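Local coordinates for protein transcriptional regulator, TetR family (Thermus thermophilus, PDB 3VPR) that represses transcription as a TetR-family regulator, probably by binding operator DNA as a dimer through an N-terminal helix-turn-helix domain, at residues A13-F16 / T17-Y21; N156-I159 / R160-R163; S36-A39 / L40-F44. One frame throughout, in Å; residues are numbered along the deposited sequence.

All three contacts are local, each made within or at the end of one helix, so none closes a long loop and none nests in or crosses another. Interaction 1 comes first, at the C-terminal end of helix 4-19, where the chain turns toward the helix-turn-helix; its side chains meet helices 26-33, 47-70 and 94-103. Interaction 3 follows on helix 37-44, the second helix of the predicted motif, set on helices 4-19 and 26-33, its centre about 18 Å from that of interaction 1. Interaction 2 comes last, where helix 144-161 ends in the C-terminal domain, against helices 75-92 and 170-183 and beside the second subunit.

Interaction 1: residues A13-F16 / T17-Y21; sequences AKLF and TEKGY
Residues Ala13-Phe16 and Thr17-Tyr21 form the last turns of helix 4-19 and its exit, with i to i+4 backbone bonds running down to Gly20 N on Phe16 O (2.6 Å). This is the C-terminal end of the first helix of the TetR-type DNA-binding domain. Gly20, with positive phi (99°), is the first residue to leave helical geometry; at these backbone angles a CB would collide with the carbonyl oxygen of Lys19. The turn brings Tyr21 back beside Phe16, and the rings meet edge-to-face, with centroids 5.0 Å apart and planes at 65°. Tyr21 presents its edge: CD1 sits over the centre of the Phe16 ring, 3.8 Å from Phe16 CZ. CG of Tyr21 is anti to the backbone N (chi1 175°), which sends its ring alongside that of Phe16. Leu29 of helix 26-33, Ile54 of helix 47-70 and Thr99 of helix 94-103 also pack on Phe16, which thus lies between helices of the DNA-binding domain and the C-terminal part. On another side of the helix, Leu15 and Lys19 run side by side, Leu15 CD1 lying 3.7 Å from Lys19 CD; the amine of Lys19 goes on to a salt bridge with Asp28. Thr17 turns its hydroxyl back along the helix, and Ala13 O is gripped twice, by Thr17 N and, from the opposite face of the carbonyl plane, by Thr17 OG1 at 2.9 Å.

Interaction 2: residues N156-I159 / R160-R163; sequences NWMI and RWFR
Trp157 and Arg160 meet with the aliphatic start of the arginine laid over the indole: Arg160 CG stands over the face of the six-membered ring of Trp157, 4.2 Å from its centroid, a CH-pi contact. Farther out the arginine bends, and its guanidinium plane is turned 63° from the indole, with NH1 3.5 Å from Trp157 CH2. Trp161, one turn after Trp157, meets the five-membered end of the same indole. The two five-membered rings meet at a slant, with planes at 51° and Trp157 CD1 3.7 Å from Trp161 CD1. Chi1 of 65° puts Trp161 CG between its own backbone N and carbonyl carbon, folding the indole back along the helix. There it also meets Met158, a selenomethionine, whose CG lies 3.7 Å from Trp161 CZ2. The selenomethionine then runs alongside Phe162, pointing the same way, and its bent end brings CE 3.7 Å from Phe162 CD1. The backbone here is finishing the helix: Met158 O takes Phe162 N at 2.8 Å, and Trp161 N only weakly. Phe90 of helix 75-92 and Ala170 of helix 170-183 pack against Met158, while Trp161 lies on Val173 and Tyr177. Across the interface, Arg149 of the second subunit makes a cation-pi contact with Trp161, and Arg160 of that subunit packs on Trp157. The aromatic cluster thus ends helix 144-161 at the dimer interface of the all-helical TetR C-terminal domain.

Interaction 3: residues S36-A39 / L40-F44; sequences SKAA and LYHHF
His43 folds its imidazole back along helix 37-44 onto the carbonyl of Ala39, one turn earlier. CG of His43 lies anti to its carbonyl carbon, and with the ring turned to chi2 85°, ND1 faces Ala39 O. The resulting bond is short and almost straight, 2.6 Å from ND1 to Ala39 O with an N-H...O angle of 177°, and the oxygen lies almost in the imidazole plane. His43 N donates to the same oxygen, at 3.3 Å, from the opposite face of the carbonyl plane. The ND1 bond holds the ring's rotation, with ND1 as the donor, while the shared oxygen is gripped twice. An alanine at this position would take away the ND1 donor and is likely to leave Ala39 O without its short side-chain bond, held from this position by the longer backbone N-H.

His42 has the same chi1 but a different ring turn, chi2 172°, and uses its face instead: Ala38 O stands 3.0 Å above the imidazole plane, toward the rim. Ala38 O is also the acceptor for His42 N, at 2.9 Å. Tyr41 slants past Lys37, its CD2 coming to 3.1 Å from Lys37 O. At the start of the helix Ser36 is the N-cap, its OG accepting a weak bond from Ala39 N.

Helix 37-44 is the second helix of the predicted helix-turn-helix, in family terms the recognition helix. Leu40 packs inward on Ile8 of helix 4-19 and on Leu29 and Ala30 of helix 26-33, Tyr41 touches Val26, and Phe44 reaches Leu9 of helix 4-19 and Ile50 of helix 47-70.

Interaction 1: residues A13-F16 / T17-Y21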
ATOM      1  N   ALA A  13     -12.562 -14.283   8.733  1.00 30.11           N
ATOM      2  CA  ALA A  13     -11.592 -13.614   7.881  1.00 39.35           C
ATOM      3  C   ALA A  13     -12.052 -13.615   6.415  1.00 42.50           C
ATOM      4  O   ALA A  13     -11.943 -12.599   5.732  1.00 37.35           O
ATOM      5  CB  ALA A  13     -10.225 -14.277   8.008  1.00 34.88           C
ATOM      6  N   LYS A  14     -12.564 -14.744   5.930  1.00 29.77           N
ATOM      7  CA  LYS A  14     -13.035 -14.804   4.545  1.00 30.84           C
ATOM      8  C   LYS A  14     -14.260 -13.917   4.344  1.00 34.03           C
ATOM      9  O   LYS A  14     -14.362 -13.206   3.351  1.00 38.24           O
ATOM     10  CB  LYS A  14     -13.401 -16.228   4.145  1.00 33.46           C
ATOM     11  CG  LYS A  14     -12.235 -17.176   4.057  1.00 42.51           C
ATOM     12  CD  LYS A  14     -12.724 -18.560   3.640  1.00 62.12           C
ATOM     13  CE  LYS A  14     -11.599 -19.581   3.673  1.00 71.32           C
ATOM     14  NZ  LYS A  14     -12.080 -20.932   3.269  1.00 88.20           N
ATOM     15  N   LEU A  15     -15.184 -13.950   5.294  1.00 36.13           N
ATOM     16  CA  LEU A  15     -16.396 -13.154   5.170  1.00 41.40           C
ATOM     17  C   LEU A  15     -16.067 -11.664   5.175  1.00 44.45           C
ATOM     18  O   LEU A  15     -16.631 -10.902   4.396  1.00 42.19           O
ATOM     19  CB  LEU A  15     -17.384 -13.501   6.288  1.00 28.85           C
ATOM     20  CG  LEU A  15     -18.679 -12.701   6.233  1.00 38.61           C
ATOM     21  CD1 LEU A  15     -19.361 -12.932   4.886  1.00 48.20           C
ATOM     22  CD2 LEU A  15     -19.590 -13.115   7.370  1.00 33.11           C
ATOM     23  N   PHE A  16     -15.144 -11.254   6.040  1.00 39.66           N
ATOM     24  CA  PHE A  16     -14.748  -9.853   6.105  1.00 41.25           C
ATOM     25  C   PHE A  16     -14.088  -9.448   4.789  1.00 43.92           C
ATOM     26  O   PHE A  16     -14.244  -8.321   4.335  1.00 50.35           O
ATOM     27  CB  PHE A  16     -13.766  -9.599   7.249  1.00 35.94           C
ATOM     28  CG  PHE A  16     -14.362  -9.754   8.621  1.00 39.72           C
ATOM     29  CD1 PHE A  16     -15.700  -9.460   8.854  1.00 33.45           C
ATOM     30  CD2 PHE A  16     -13.565 -10.158   9.693  1.00 31.29           C
ATOM     31  CE1 PHE A  16     -16.241  -9.568  10.141  1.00 32.74           C
ATOM     32  CE2 PHE A  16     -14.088 -10.265  10.978  1.00 30.72           C
ATOM     33  CZ  PHE A  16     -15.431  -9.971  11.206  1.00 38.80           C
ATOM     34  N   THR A  17     -13.337 -10.366   4.190  1.00 44.64           N
ATOM     35  CA  THR A  17     -12.677 -10.092   2.920  1.00 42.78           C
ATOM     36  C   THR A  17     -13.720  -9.937   1.802  1.00 48.81           C
ATOM     37  O   THR A  17     -13.561  -9.120   0.902  1.00 46.00           O
ATOM     38  CB  THR A  17     -11.699 -11.235   2.552  1.00 45.15           C
ATOM     39  OG1 THR A  17     -10.610 -11.244   3.481  1.00 39.04           O
ATOM     40  CG2 THR A  17     -11.155 -11.056   1.126  1.00 39.46           C
ATOM     41  N   GLU A  18     -14.792 -10.722   1.881  1.00 50.26           N
ATOM     42  CA  GLU A  18     -15.860 -10.704   0.883  1.00 55.08           C
ATOM     43  C   GLU A  18     -16.857  -9.558   1.063  1.00 52.30           C
ATOM     44  O   GLU A  18     -17.316  -8.980   0.082  1.00 55.88           O
ATOM     45  CB  GLU A  18     -16.624 -12.042   0.908  1.00 60.09           C
ATOM     46  CG  GLU A  18     -15.809 -13.280   0.479  1.00 58.93           C
ATOM     47  CD  GLU A  18     -16.424 -14.609   0.963  1.00 70.31           C
ATOM     48  OE1 GLU A  18     -15.897 -15.690   0.604  1.00 73.71           O
ATOM     49  OE2 GLU A  18     -17.425 -14.580   1.712  1.00 58.14           O
ATOM     50  N   LYS A  19     -17.192  -9.241   2.312  1.00 47.03           N
ATOM     51  CA  LYS A  19     -18.157  -8.187   2.629  1.00 43.67           C
ATOM     52  C   LYS A  19     -17.591  -6.905   3.239  1.00 47.19           C
ATOM     53  O   LYS A  19     -18.250  -5.870   3.208  1.00 51.10           O
ATOM     54  CB  LYS A  19     -19.205  -8.686   3.621  1.00 39.77           C
ATOM     55  CG  LYS A  19     -20.120  -9.773   3.163  1.00 46.16           C
ATOM     56  CD  LYS A  19     -21.276  -9.880   4.158  1.00 50.18           C
ATOM     57  CE  LYS A  19     -22.050  -8.563   4.231  1.00 52.81           C
ATOM     58  NZ  LYS A  19     -23.190  -8.575   5.188  1.00 65.69           N
ATOM     59  N   GLY A  20     -16.401  -6.977   3.820  1.00 43.60           N
ATOM     60  CA  GLY A  20     -15.829  -5.804   4.462  1.00 36.79           C
ATOM     61  C   GLY A  20     -16.103  -5.945   5.950  1.00 41.36           C
ATOM     62  O   GLY A  20     -17.185  -6.391   6.324  1.00 43.46           O
ATOM     63  N   TYR A  21     -15.153  -5.567   6.800  1.00 33.87           N
ATOM     64  CA  TYR A  21     -15.327  -5.704   8.246  1.00 41.14           C
ATOM     65  C   TYR A  21     -16.513  -4.956   8.816  1.00 47.46           C
ATOM     66  O   TYR A  21     -17.315  -5.509   9.575  1.00 49.29           O
ATOM     67  CB  TYR A  21     -14.070  -5.239   8.994  1.00 41.44           C
ATOM     68  CG  TYR A  21     -14.239  -5.246  10.503  1.00 43.97           C
ATOM     69  CD1 TYR A  21     -14.142  -6.433  11.228  1.00 47.01           C
ATOM     70  CD2 TYR A  21     -14.545  -4.071  11.201  1.00 41.31           C
ATOM     71  CE1 TYR A  21     -14.346  -6.455  12.608  1.00 42.32           C
ATOM     72  CE2 TYR A  21     -14.755  -4.085  12.580  1.00 38.31           C
ATOM     73  CZ  TYR A  21     -14.654  -5.284  13.276  1.00 45.64           C
ATOM     74  OH  TYR A  21     -14.883  -5.322  14.635  1.00 44.57           O
TER

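Interaction 2: residues N156-I159 / R160-R163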
ATOM      1  N   ASN A 156       4.214  -5.429   0.965  1.00 34.50           N
ATOM      2  CA  ASN A 156       2.855  -5.111   1.422  1.00 38.68           C
ATOM      3  C   ASN A 156       1.917  -4.561   0.353  1.00 43.17           C
ATOM      4  O   ASN A 156       0.726  -4.858   0.380  1.00 44.02           O
ATOM      5  CB  ASN A 156       2.884  -4.157   2.624  1.00 38.75           C
ATOM      6  CG  ASN A 156       3.518  -4.791   3.853  1.00 46.25           C
ATOM      7  OD1 ASN A 156       3.571  -6.012   3.957  1.00 39.58           O
ATOM      8  ND2 ASN A 156       3.994  -3.964   4.790  1.00 32.16           N
ATOM      9  N   TRP A 157       2.430  -3.767  -0.585  1.00 31.04           N
ATOM     10  CA  TRP A 157       1.565  -3.246  -1.639  1.00 41.01           C
ATOM     11  C   TRP A 157       0.947  -4.405  -2.421  1.00 40.89           C
ATOM     12  O   TRP A 157      -0.097  -4.239  -3.042  1.00 57.71           O
ATOM     13  CB  TRP A 157       2.339  -2.342  -2.598  1.00 38.26           C
ATOM     14  CG  TRP A 157       1.462  -1.588  -3.588  1.00 54.53           C
ATOM     15  CD1 TRP A 157       1.568  -1.593  -4.958  1.00 46.91           C
ATOM     16  CD2 TRP A 157       0.411  -0.666  -3.276  1.00 50.97           C
ATOM     17  NE1 TRP A 157       0.652  -0.730  -5.509  1.00 50.01           N
ATOM     18  CE2 TRP A 157      -0.071  -0.150  -4.501  1.00 49.37           C
ATOM     19  CE3 TRP A 157      -0.171  -0.226  -2.080  1.00 61.74           C
ATOM     20  CZ2 TRP A 157      -1.106   0.791  -4.563  1.00 58.18           C
ATOM     21  CZ3 TRP A 157      -1.203   0.712  -2.140  1.00 62.93           C
ATOM     22  CH2 TRP A 157      -1.660   1.206  -3.376  1.00 64.15           C
HETATM   23  N   MSE A 158       1.580  -5.576  -2.389  1.00 42.52           N
HETATM   24  CA  MSE A 158       1.046  -6.752  -3.085  1.00 47.68           C
HETATM   25  C   MSE A 158      -0.394  -7.058  -2.646  1.00 50.19           C
HETATM   26  O   MSE A 158      -1.180  -7.634  -3.407  1.00 51.26           O
HETATM   27  CB  MSE A 158       1.914  -7.988  -2.820  1.00 44.70           C
HETATM   28  CG  MSE A 158       3.178  -8.104  -3.669  1.00 58.11           C
HETATM   29 SE   MSE A 158       4.181  -9.756  -3.299  1.00 67.62          SE
HETATM   30  CE  MSE A 158       3.059 -11.002  -4.256  1.00 54.82           C
ATOM     31  N   ILE A 159      -0.723  -6.678  -1.414  1.00 47.19           N
ATOM     32  CA  ILE A 159      -2.058  -6.887  -0.851  1.00 54.20           C
ATOM     33  C   ILE A 159      -3.134  -6.200  -1.697  1.00 60.43           C
ATOM     34  O   ILE A 159      -4.318  -6.514  -1.582  1.00 62.42           O
ATOM     35  CB  ILE A 159      -2.135  -6.338   0.612  1.00 61.69           C
ATOM     36  CG1 ILE A 159      -1.155  -7.112   1.508  1.00 55.84           C
ATOM     37  CG2 ILE A 159      -3.566  -6.450   1.159  1.00 53.80           C
ATOM     38  CD1 ILE A 159      -0.939  -6.490   2.891  1.00 54.15           C
ATOM     39  N   ARG A 160      -2.717  -5.279  -2.560  1.00 60.07           N
ATOM     40  CA  ARG A 160      -3.650  -4.542  -3.403  1.00 63.95           C
ATOM     41  C   ARG A 160      -3.721  -5.003  -4.852  1.00 67.58           C
ATOM     42  O   ARG A 160      -4.740  -4.804  -5.512  1.00 67.11           O
ATOM     43  CB  ARG A 160      -3.310  -3.049  -3.378  1.00 69.11           C
ATOM     44  CG  ARG A 160      -3.751  -2.327  -2.114  1.00 75.94           C
ATOM     45  CD  ARG A 160      -5.269  -2.316  -2.008  1.00 86.03           C
ATOM     46  NE  ARG A 160      -5.757  -1.422  -0.961  1.00 85.60           N
ATOM     47  CZ  ARG A 160      -5.512  -0.116  -0.912  1.00 85.12           C
ATOM     48  NH1 ARG A 160      -4.773   0.472  -1.848  1.00 82.42           N
ATOM     49  NH2 ARG A 160      -6.024   0.610   0.072  1.00 86.95           N
ATOM     50  N   TRP A 161      -2.652  -5.611  -5.354  1.00 63.25           N
ATOM     51  CA  TRP A 161      -2.656  -6.051  -6.742  1.00 66.68           C
ATOM     52  C   TRP A 161      -2.477  -7.546  -6.974  1.00 70.51           C
ATOM     53  O   TRP A 161      -2.754  -8.033  -8.070  1.00 68.93           O
ATOM     54  CB  TRP A 161      -1.591  -5.302  -7.550  1.00 59.43           C
ATOM     55  CG  TRP A 161      -0.161  -5.581  -7.132  1.00 63.43           C
ATOM     56  CD1 TRP A 161       0.577  -4.885  -6.217  1.00 46.89           C
ATOM     57  CD2 TRP A 161       0.702  -6.611  -7.643  1.00 54.05           C
ATOM     58  NE1 TRP A 161       1.842  -5.411  -6.132  1.00 58.40           N
ATOM     59  CE2 TRP A 161       1.945  -6.473  -6.994  1.00 52.91           C
ATOM     60  CE3 TRP A 161       0.543  -7.638  -8.584  1.00 53.45           C
ATOM     61  CZ2 TRP A 161       3.029  -7.320  -7.262  1.00 57.34           C
ATOM     62  CZ3 TRP A 161       1.623  -8.480  -8.852  1.00 49.68           C
ATOM     63  CH2 TRP A 161       2.848  -8.315  -8.190  1.00 45.98           C
ATOM     64  N   PHE A 162      -2.015  -8.282  -5.965  1.00 66.33           N
ATOM     65  CA  PHE A 162      -1.820  -9.714  -6.161  1.00 66.39           C
ATOM     66  C   PHE A 162      -3.134 -10.463  -6.222  1.00 66.47           C
ATOM     67  O   PHE A 162      -3.962 -10.372  -5.313  1.00 66.59           O
ATOM     68  CB  PHE A 162      -0.969 -10.336  -5.056  1.00 71.54           C
ATOM     69  CG  PHE A 162      -0.678 -11.797  -5.283  1.00 61.71           C
ATOM     70  CD1 PHE A 162       0.217 -12.192  -6.271  1.00 59.33           C
ATOM     71  CD2 PHE A 162      -1.316 -12.775  -4.527  1.00 54.77           C
ATOM     72  CE1 PHE A 162       0.478 -13.544  -6.503  1.00 55.53           C
ATOM     73  CE2 PHE A 162      -1.063 -14.130  -4.753  1.00 57.38           C
ATOM     74  CZ  PHE A 162      -0.161 -14.515  -5.746  1.00 39.90           C
ATOM     75  N   ARG A 163      -3.311 -11.220  -7.297  1.00 68.83           N
ATOM     76  CA  ARG A 163      -4.525 -11.990  -7.480  1.00 69.28           C
ATOM     77  C   ARG A 163      -4.312 -13.445  -7.084  1.00 72.73           C
ATOM     78  O   ARG A 163      -3.515 -14.153  -7.699  1.00 70.88           O
ATOM     79  CB  ARG A 163      -4.987 -11.908  -8.939  1.00 66.41           C
TER

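Interaction 3: residues S36-A39 / L40-F44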
ATOM      1  N   SER A  36     -25.126 -19.763  16.965  1.00 44.14           N
ATOM      2  CA  SER A  36     -25.929 -18.681  17.521  1.00 41.46           C
ATOM      3  C   SER A  36     -24.946 -17.554  17.860  1.00 48.53           C
ATOM      4  O   SER A  36     -23.734 -17.786  17.990  1.00 40.94           O
ATOM      5  CB  SER A  36     -26.640 -19.145  18.791  1.00 49.16           C
ATOM      6  OG  SER A  36     -25.722 -19.716  19.710  1.00 45.69           O
ATOM      7  N   LYS A  37     -25.468 -16.339  17.979  1.00 43.78           N
ATOM      8  CA  LYS A  37     -24.646 -15.189  18.317  1.00 47.91           C
ATOM      9  C   LYS A  37     -24.018 -15.432  19.687  1.00 50.08           C
ATOM     10  O   LYS A  37     -22.921 -14.954  19.973  1.00 40.62           O
ATOM     11  CB  LYS A  37     -25.502 -13.925  18.369  1.00 47.85           C
ATOM     12  CG  LYS A  37     -26.143 -13.543  17.050  1.00 52.34           C
ATOM     13  CD  LYS A  37     -27.145 -12.416  17.257  1.00 65.02           C
ATOM     14  CE  LYS A  37     -28.294 -12.860  18.165  1.00 73.48           C
ATOM     15  NZ  LYS A  37     -29.179 -11.727  18.571  1.00 81.96           N
ATOM     16  N   ALA A  38     -24.722 -16.187  20.526  1.00 35.05           N
ATOM     17  CA  ALA A  38     -24.244 -16.492  21.867  1.00 46.30           C
ATOM     18  C   ALA A  38     -22.951 -17.293  21.801  1.00 46.05           C
ATOM     19  O   ALA A  38     -22.012 -17.042  22.560  1.00 42.90           O
ATOM     20  CB  ALA A  38     -25.312 -17.278  22.651  1.00 44.20           C
ATOM     21  N   ALA A  39     -22.914 -18.260  20.890  1.00 38.52           N
ATOM     22  CA  ALA A  39     -21.736 -19.098  20.725  1.00 40.54           C
ATOM     23  C   ALA A  39     -20.526 -18.255  20.315  1.00 42.02           C
ATOM     24  O   ALA A  39     -19.399 -18.506  20.767  1.00 34.72           O
ATOM     25  CB  ALA A  39     -22.008 -20.178  19.682  1.00 29.70           C
ATOM     26  N   LEU A  40     -20.764 -17.262  19.457  1.00 40.83           N
ATOM     27  CA  LEU A  40     -19.697 -16.377  18.993  1.00 36.32           C
ATOM     28  C   LEU A  40     -19.179 -15.513  20.136  1.00 36.32           C
ATOM     29  O   LEU A  40     -17.971 -15.393  20.329  1.00 31.75           O
ATOM     30  CB  LEU A  40     -20.188 -15.472  17.858  1.00 40.63           C
ATOM     31  CG  LEU A  40     -20.313 -16.131  16.487  1.00 44.86           C
ATOM     32  CD1 LEU A  40     -20.683 -15.080  15.429  1.00 41.42           C
ATOM     33  CD2 LEU A  40     -18.988 -16.777  16.140  1.00 39.58           C
ATOM     34  N   TYR A  41     -20.094 -14.917  20.892  1.00 24.28           N
ATOM     35  CA  TYR A  41     -19.696 -14.084  22.011  1.00 32.40           C
ATOM     36  C   TYR A  41     -18.949 -14.887  23.077  1.00 37.96           C
ATOM     37  O   TYR A  41     -18.008 -14.383  23.696  1.00 33.42           O
ATOM     38  CB  TYR A  41     -20.924 -13.405  22.620  1.00 32.65           C
ATOM     39  CG  TYR A  41     -21.466 -12.265  21.770  1.00 40.10           C
ATOM     40  CD1 TYR A  41     -20.632 -11.232  21.340  1.00 39.26           C
ATOM     41  CD2 TYR A  41     -22.806 -12.208  21.419  1.00 37.70           C
ATOM     42  CE1 TYR A  41     -21.128 -10.171  20.583  1.00 45.28           C
ATOM     43  CE2 TYR A  41     -23.310 -11.153  20.668  1.00 40.82           C
ATOM     44  CZ  TYR A  41     -22.471 -10.140  20.252  1.00 36.05           C
ATOM     45  OH  TYR A  41     -22.973  -9.106  19.492  1.00 45.87           O
ATOM     46  N   HIS A  42     -19.361 -16.137  23.280  1.00 35.49           N
ATOM     47  CA  HIS A  42     -18.733 -17.005  24.276  1.00 33.12           C
ATOM     48  C   HIS A  42     -17.267 -17.279  23.958  1.00 34.78           C
ATOM     49  O   HIS A  42     -16.438 -17.362  24.868  1.00 31.49           O
ATOM     50  CB  HIS A  42     -19.464 -18.347  24.371  1.00 29.08           C
ATOM     51  CG  HIS A  42     -20.814 -18.272  25.014  1.00 35.57           C
ATOM     52  ND1 HIS A  42     -21.676 -19.348  25.044  1.00 43.30           N
ATOM     53  CD2 HIS A  42     -21.461 -17.252  25.631  1.00 41.43           C
ATOM     54  CE1 HIS A  42     -22.799 -18.996  25.650  1.00 42.09           C
ATOM     55  NE2 HIS A  42     -22.695 -17.729  26.016  1.00 36.20           N
ATOM     56  N   HIS A  43     -16.957 -17.424  22.668  1.00 25.31           N
ATOM     57  CA  HIS A  43     -15.596 -17.720  22.235  1.00 26.64           C
ATOM     58  C   HIS A  43     -14.707 -16.506  22.069  1.00 34.73           C
ATOM     59  O   HIS A  43     -13.494 -16.613  22.196  1.00 37.44           O
ATOM     60  CB  HIS A  43     -15.600 -18.471  20.902  1.00 31.99           C
ATOM     61  CG  HIS A  43     -16.082 -19.881  20.998  1.00 40.31           C
ATOM     62  ND1 HIS A  43     -17.417 -20.217  20.953  1.00 43.78           N
ATOM     63  CD2 HIS A  43     -15.403 -21.046  21.143  1.00 37.14           C
ATOM     64  CE1 HIS A  43     -17.541 -21.528  21.060  1.00 44.57           C
ATOM     65  NE2 HIS A  43     -16.334 -22.055  21.178  1.00 44.38           N
ATOM     66  N   PHE A  44     -15.313 -15.351  21.807  1.00 29.95           N
ATOM     67  CA  PHE A  44     -14.554 -14.133  21.558  1.00 36.91           C
ATOM     68  C   PHE A  44     -14.962 -12.875  22.323  1.00 33.10           C
ATOM     69  O   PHE A  44     -14.218 -11.911  22.346  1.00 37.50           O
ATOM     70  CB  PHE A  44     -14.584 -13.850  20.057  1.00 31.93           C
ATOM     71  CG  PHE A  44     -13.866 -14.882  19.246  1.00 35.61           C
ATOM     72  CD1 PHE A  44     -12.478 -14.878  19.171  1.00 31.34           C
ATOM     73  CD2 PHE A  44     -14.571 -15.894  18.608  1.00 36.40           C
ATOM     74  CE1 PHE A  44     -11.802 -15.874  18.472  1.00 35.28           C
ATOM     75  CE2 PHE A  44     -13.906 -16.898  17.906  1.00 37.86           C
ATOM     76  CZ  PHE A  44     -12.523 -16.892  17.837  1.00 31.95           C
TER